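Local coordinates for De novo designed protein Foldit4 (Synthetic construct, PDB 6WI5) that is a small de novo designed protein of no known natural function, with two helices packed on one face of a four-stranded antiparallel sheet, at residues R18-R23 and V48-R53; R23-V28 and V35-E40. All coordinates share one frame; numbering follows the deposited sequence.

Both contacts bring helix 17-31 down onto the same antiparallel sheet, and their centres lie about 8 Å apart. Contact 1 joins residues 18-23 to the inner strand 47-56, whereas contact 2 joins residues 23-28 to the edge strand 36-44. Arg-23 belongs to both helix segments. Contact 2 is nested within the chain loop that contact 1 closes: the helix comes first, then strand 36-44, then its hairpin partner 47-56. The two strands pair directly, through His-51 N to Glu-40 O and Arg-53 N to His-38 O, and Ile-21 packs on Val-39. Together the contacts seat one helix across two neighbouring strands of the designed fold.

Contact 1: residues R18-R23 and V48-R53; sequences RRLIKR and VEVHVR
Val-50 spreads its two methyls between Leu-20 and Ile-21, a small apolar junction of helix 17-31 with strand 47-56 in a ferredoxin-like beta-alpha-beta-beta-alpha-beta fold. CG2 of Val-50 meets CD2 of Leu-20 at 4.1 Å, and CG1 of Val-50 lies 4.1 Å from CG1 of Ile-21. Each branch of the valine thus serves a different helix residue, and no hydrogen bond crosses between the segments. The contact is a light one, burying 107 Å² in all.

Leu-20 points at the strand with its chain extended: CG lies opposite the backbone N, and CD2 continues the same zigzag to graze the side of Val-50, the two side chains passing in opposite directions. Around this pair, Leu-20 also touches Ile-9 and Val-11 on strand 3-11 and Ile-73 and Leu-76 on helix 59-76, so it is wedged between sheet and second helix. Ile-21 leaves the helix at its flank. With chi1 at -68°, its CG1 lies opposite the carbonyl carbon and swings in against the valine; the same side chain also touches Thr-41 of strand 36-44. The backbones stay well apart, 7.9 Å between the CA atoms of Ile-21 and Val-50.

The next residues on either side of Val-50 point to the other face of the sheet. There Glu-49 and His-51 are clasped together, and Glu-49 OE1 also forms a salt bridge with Arg-44. This second, cationic partner probably favours the carboxylate form of Glu-49. The imidazole gives its proton from NE2 to OE1 of Glu-49 over 3.0 Å, bent to 149° at the hydrogen, approaching on the anti side of the carboxylate and 29° out of its plane.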
loop_
_atom_site.group_PDB
_atom_site.type_symbol
_atom_site.label_atom_id
_atom_site.label_comp_id
_atom_site.label_asym_id
_atom_site.label_seq_id
_atom_site.Cartn_x
_atom_site.Cartn_y
_atom_site.Cartn_z
ATOM N N ARG A 18 3.289 6.158 11.051
ATOM C CA ARG A 18 2.110 7.018 10.991
ATOM C C ARG A 18 2.082 7.836 9.704
ATOM O O ARG A 18 1.047 7.924 9.033
ATOM C CB ARG A 18 2.073 7.934 12.214
ATOM C CG ARG A 18 0.939 8.941 12.202
ATOM C CD ARG A 18 1.083 9.924 13.351
ATOM N NE ARG A 18 2.430 10.484 13.409
ATOM C CZ ARG A 18 2.842 11.517 12.680
ATOM N NH1 ARG A 18 2.011 12.107 11.832
ATOM N NH2 ARG A 18 4.087 11.958 12.799
ATOM N N ARG A 19 3.214 8.449 9.346
ATOM C CA ARG A 19 3.266 9.237 8.118
ATOM C C ARG A 19 3.086 8.358 6.887
ATOM O O ARG A 19 2.449 8.767 5.910
ATOM C CB ARG A 19 4.584 10.004 8.033
ATOM C CG ARG A 19 4.503 11.442 8.513
ATOM C CD ARG A 19 5.163 12.379 7.515
ATOM N NE ARG A 19 6.569 12.049 7.300
ATOM C CZ ARG A 19 7.333 12.608 6.368
ATOM N NH1 ARG A 19 6.825 13.523 5.554
ATOM N NH2 ARG A 19 8.603 12.247 6.243
ATOM N N LEU A 20 3.643 7.147 6.916
ATOM C CA LEU A 20 3.522 6.246 5.774
ATOM C C LEU A 20 2.070 5.855 5.533
ATOM O O LEU A 20 1.583 5.900 4.398
ATOM C CB LEU A 20 4.388 5.006 5.995
ATOM C CG LEU A 20 4.305 3.927 4.913
ATOM C CD1 LEU A 20 4.759 4.478 3.572
ATOM C CD2 LEU A 20 5.127 2.710 5.304
ATOM N N ILE A 21 1.359 5.471 6.595
ATOM C CA ILE A 21 -0.043 5.086 6.452
ATOM C C ILE A 21 -0.881 6.276 6.006
ATOM O O ILE A 21 -1.777 6.142 5.162
ATOM C CB ILE A 21 -0.567 4.485 7.769
ATOM C CG1 ILE A 21 0.106 3.139 8.042
ATOM C CG2 ILE A 21 -2.082 4.339 7.731
ATOM C CD1 ILE A 21 -0.362 2.481 9.315
ATOM N N LYS A 22 -0.607 7.458 6.561
ATOM C CA LYS A 22 -1.358 8.648 6.173
ATOM C C LYS A 22 -1.165 8.962 4.696
ATOM O O LYS A 22 -2.129 9.281 3.990
ATOM C CB LYS A 22 -0.937 9.839 7.034
ATOM C CG LYS A 22 -1.694 11.122 6.732
ATOM C CD LYS A 22 -1.170 12.284 7.564
ATOM C CE LYS A 22 -1.945 13.560 7.273
ATOM N NZ LYS A 22 -1.421 14.721 8.046
ATOM N N ARG A 23 0.074 8.864 4.206
ATOM C CA ARG A 23 0.342 9.159 2.803
ATOM C C ARG A 23 -0.338 8.153 1.881
ATOM O O ARG A 23 -0.856 8.526 0.822
ATOM C CB ARG A 23 1.849 9.180 2.553
ATOM C CG ARG A 23 2.239 9.467 1.113
ATOM C CD ARG A 23 2.187 10.954 0.803
ATOM N NE ARG A 23 3.138 11.709 1.613
ATOM C CZ ARG A 23 4.438 11.796 1.353
ATOM N NH1 ARG A 23 4.953 11.168 0.303
ATOM N NH2 ARG A 23 5.228 12.507 2.147
ATOM N N VAL A 48 8.746 -3.284 11.949
ATOM C CA VAL A 48 7.343 -3.050 11.634
ATOM C C VAL A 48 7.107 -3.362 10.162
ATOM O O VAL A 48 7.874 -2.923 9.297
ATOM C CB VAL A 48 6.922 -1.604 11.950
ATOM C CG1 VAL A 48 5.457 -1.406 11.616
ATOM C CG2 VAL A 48 7.193 -1.277 13.408
ATOM N N GLU A 49 6.047 -4.117 9.885
ATOM C CA GLU A 49 5.564 -4.351 8.531
ATOM C C GLU A 49 4.195 -3.706 8.374
ATOM O O GLU A 49 3.305 -3.920 9.205
ATOM C CB GLU A 49 5.470 -5.846 8.220
ATOM C CG GLU A 49 6.793 -6.521 7.907
ATOM C CD GLU A 49 6.604 -7.942 7.414
ATOM O OE1 GLU A 49 5.461 -8.444 7.471
ATOM O OE2 GLU A 49 7.595 -8.557 6.967
ATOM N N VAL A 50 4.030 -2.916 7.316
ATOM C CA VAL A 50 2.748 -2.307 6.979
ATOM C C VAL A 50 2.143 -3.082 5.819
ATOM O O VAL A 50 2.766 -3.212 4.758
ATOM C CB VAL A 50 2.908 -0.820 6.622
ATOM C CG1 VAL A 50 1.563 -0.224 6.236
ATOM C CG2 VAL A 50 3.522 -0.057 7.788
ATOM N N HIS A 51 0.937 -3.603 6.021
ATOM C CA HIS A 51 0.232 -4.386 5.013
ATOM C C HIS A 51 -0.958 -3.582 4.512
ATOM O O HIS A 51 -1.812 -3.172 5.306
ATOM C CB HIS A 51 -0.225 -5.729 5.580
ATOM C CG HIS A 51 0.901 -6.656 5.923
ATOM N ND1 HIS A 51 1.146 -7.817 5.224
ATOM C CD2 HIS A 51 1.851 -6.584 6.884
ATOM C CE1 HIS A 51 2.199 -8.426 5.745
ATOM N NE2 HIS A 51 2.644 -7.699 6.752
ATOM N N VAL A 52 -1.011 -3.361 3.202
ATOM C CA VAL A 52 -2.092 -2.623 2.559
ATOM C C VAL A 52 -2.770 -3.556 1.568
ATOM O O VAL A 52 -2.112 -4.092 0.667
ATOM C CB VAL A 52 -1.583 -1.359 1.849
ATOM C CG1 VAL A 52 -2.749 -0.556 1.295
ATOM C CG2 VAL A 52 -0.741 -0.514 2.795
ATOM N N ARG A 53 -4.075 -3.750 1.729
ATOM C CA ARG A 53 -4.871 -4.538 0.798
ATOM C C ARG A 53 -5.879 -3.631 0.106
ATOM O O ARG A 53 -6.616 -2.894 0.770
ATOM C CB ARG A 53 -5.585 -5.689 1.508
ATOM C CG ARG A 53 -6.301 -6.630 0.554
ATOM C CD ARG A 53 -6.871 -7.838 1.274
ATOM N NE ARG A 53 -7.832 -7.459 2.304
ATOM C CZ ARG A 53 -9.111 -7.188 2.068
ATOM N NH1 ARG A 53 -9.585 -7.247 0.831
ATOM N NH2 ARG A 53 -9.917 -6.854 3.067
#

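Contact 2: residues R23-V28 and V35-E40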
loop_
_atom_site.group_PDB
_atom_site.type_symbol
_atom_site.label_atom_id
_atom_site.label_comp_id
_atom_site.label_asym_id
_atom_site.label_seq_id
_atom_site.Cartn_x
_atom_site.Cartn_y
_atom_site.Cartn_z
ATOM N N ARG A 23 0.074 8.864 4.206
ATOM C CA ARG A 23 0.342 9.159 2.803
ATOM C C ARG A 23 -0.338 8.153 1.881
ATOM O O ARG A 23 -0.856 8.526 0.822
ATOM C CB ARG A 23 1.849 9.180 2.553
ATOM C CG ARG A 23 2.239 9.467 1.113
ATOM C CD ARG A 23 2.187 10.954 0.803
ATOM N NE ARG A 23 3.138 11.709 1.613
ATOM C CZ ARG A 23 4.438 11.796 1.353
ATOM N NH1 ARG A 23 4.953 11.168 0.303
ATOM N NH2 ARG A 23 5.228 12.507 2.147
ATOM N N ILE A 24 -0.348 6.875 2.267
ATOM C CA ILE A 24 -0.954 5.849 1.425
ATOM C C ILE A 24 -2.465 6.028 1.365
ATOM O O ILE A 24 -3.075 5.925 0.293
ATOM C CB ILE A 24 -0.567 4.447 1.929
ATOM C CG1 ILE A 24 0.939 4.228 1.787
ATOM C CG2 ILE A 24 -1.326 3.373 1.166
ATOM C CD1 ILE A 24 1.404 2.881 2.284
ATOM N N LEU A 25 -3.095 6.296 2.511
ATOM C CA LEU A 25 -4.537 6.516 2.521
ATOM C C LEU A 25 -4.914 7.777 1.757
ATOM O O LEU A 25 -6.012 7.855 1.193
ATOM C CB LEU A 25 -5.051 6.594 3.957
ATOM C CG LEU A 25 -4.924 5.316 4.784
ATOM C CD1 LEU A 25 -5.533 5.507 6.160
ATOM C CD2 LEU A 25 -5.578 4.145 4.066
ATOM N N GLU A 26 -4.026 8.771 1.731
ATOM C CA GLU A 26 -4.298 9.982 0.964
ATOM C C GLU A 26 -4.291 9.698 -0.531
ATOM O O GLU A 26 -5.119 10.239 -1.273
ATOM C CB GLU A 26 -3.276 11.063 1.313
ATOM C CG GLU A 26 -3.552 11.768 2.626
ATOM C CD GLU A 26 -2.401 12.647 3.063
ATOM O OE1 GLU A 26 -1.292 12.488 2.511
ATOM O OE2 GLU A 26 -2.604 13.496 3.955
ATOM N N GLU A 27 -3.369 8.852 -0.993
ATOM C CA GLU A 27 -3.331 8.512 -2.411
ATOM C C GLU A 27 -4.541 7.679 -2.814
ATOM O O GLU A 27 -5.054 7.821 -3.929
ATOM C CB GLU A 27 -2.033 7.777 -2.744
ATOM C CG GLU A 27 -0.788 8.633 -2.592
ATOM C CD GLU A 27 -0.797 9.850 -3.498
ATOM O OE1 GLU A 27 -1.392 9.780 -4.593
ATOM O OE2 GLU A 27 -0.208 10.881 -3.112
ATOM N N VAL A 28 -5.009 6.802 -1.923
ATOM C CA VAL A 28 -6.224 6.045 -2.204
ATOM C C VAL A 28 -7.426 6.978 -2.276
ATOM O O VAL A 28 -8.308 6.813 -3.127
ATOM C CB VAL A 28 -6.421 4.943 -1.145
ATOM C CG1 VAL A 28 -7.737 4.216 -1.370
ATOM C CG2 VAL A 28 -5.257 3.964 -1.175
ATOM N N VAL A 35 -12.703 2.839 -4.124
ATOM C CA VAL A 35 -11.599 1.922 -3.872
ATOM C C VAL A 35 -11.653 1.451 -2.425
ATOM O O VAL A 35 -11.669 2.263 -1.493
ATOM C CB VAL A 35 -10.255 2.596 -4.188
ATOM C CG1 VAL A 35 -9.105 1.719 -3.735
ATOM C CG2 VAL A 35 -10.147 2.893 -5.677
ATOM N N GLU A 36 -11.681 0.135 -2.235
ATOM C CA GLU A 36 -11.683 -0.465 -0.908
ATOM C C GLU A 36 -10.246 -0.678 -0.449
ATOM O O GLU A 36 -9.434 -1.250 -1.183
ATOM C CB GLU A 36 -12.447 -1.790 -0.932
ATOM C CG GLU A 36 -12.578 -2.489 0.405
ATOM C CD GLU A 36 -13.425 -3.745 0.309
ATOM O OE1 GLU A 36 -14.043 -3.964 -0.755
ATOM O OE2 GLU A 36 -13.473 -4.512 1.293
ATOM N N VAL A 37 -9.929 -0.210 0.757
ATOM C CA VAL A 37 -8.568 -0.283 1.278
ATOM C C VAL A 37 -8.614 -0.702 2.743
ATOM O O VAL A 37 -9.488 -0.269 3.501
ATOM C CB VAL A 37 -7.818 1.058 1.102
ATOM C CG1 VAL A 37 -8.499 2.177 1.887
ATOM C CG2 VAL A 37 -6.360 0.915 1.509
ATOM N N HIS A 38 -7.679 -1.568 3.130
ATOM C CA HIS A 38 -7.488 -1.973 4.515
ATOM C C HIS A 38 -6.000 -1.942 4.832
ATOM O O HIS A 38 -5.177 -2.378 4.022
ATOM C CB HIS A 38 -8.050 -3.378 4.786
ATOM C CG HIS A 38 -9.531 -3.490 4.593
ATOM N ND1 HIS A 38 -10.103 -3.766 3.370
ATOM C CD2 HIS A 38 -10.557 -3.367 5.468
ATOM C CE1 HIS A 38 -11.417 -3.808 3.499
ATOM N NE2 HIS A 38 -11.718 -3.568 4.763
ATOM N N VAL A 39 -5.659 -1.425 6.009
ATOM C CA VAL A 39 -4.275 -1.263 6.432
ATOM C C VAL A 39 -4.065 -2.024 7.733
ATOM O O VAL A 39 -4.892 -1.947 8.648
ATOM C CB VAL A 39 -3.907 0.227 6.602
ATOM C CG1 VAL A 39 -2.473 0.372 7.082
ATOM C CG2 VAL A 39 -4.112 0.975 5.295
ATOM N N GLU A 40 -2.955 -2.759 7.812
ATOM C CA GLU A 40 -2.617 -3.541 8.992
ATOM C C GLU A 40 -1.133 -3.393 9.292
ATOM O O GLU A 40 -0.298 -3.506 8.390
ATOM C CB GLU A 40 -2.970 -5.023 8.797
ATOM C CG GLU A 40 -2.465 -5.936 9.907
ATOM C CD GLU A 40 -2.752 -7.400 9.636
ATOM O OE1 GLU A 40 -3.905 -7.731 9.288
ATOM O OE2 GLU A 40 -1.819 -8.222 9.763
#
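Val-28 and Leu-25 push two apolar bumps from the helix into the row formed by Val-35, Val-37 and Val-39. The CG1 methyl of Val-28 fills the hollow between the first two valines, 3.7 Å from CG1 of Val-35 and 3.9 Å from CG1 of Val-37. It reaches the latter tip to tip, but slants across Val-35. One turn earlier, the CD2 methyl of Leu-25 drops between the next two, 3.7 Å from CG2 of Val-39 and 4.1 Å from CG1 of Val-37.

Val-37 is the ridge between the two hollows, shared by both helix residues. Its chi1 of 62° sets CG1 between the backbone N and the carbonyl carbon, where this one methyl touches both Val-28 and Leu-25. Leu-25 starts off along the helix flank and only its tip bends in to the strand, so it closes the outer, more exposed side, while Val-28 fills the buried end.

Helix 23-28 and strand 36-40 run antiparallel, 176° between their directions, their axes approaching to 10.0 Å, as a helix and the strand after it do in a beta-alpha-beta crossover. Inward of the pair, Leu-65 of helix 59-76 packs on both Val-28 and Val-35, and strand 47-56 borders the valine row through Val-52 beside Val-37 and Ile-54 beside Val-35.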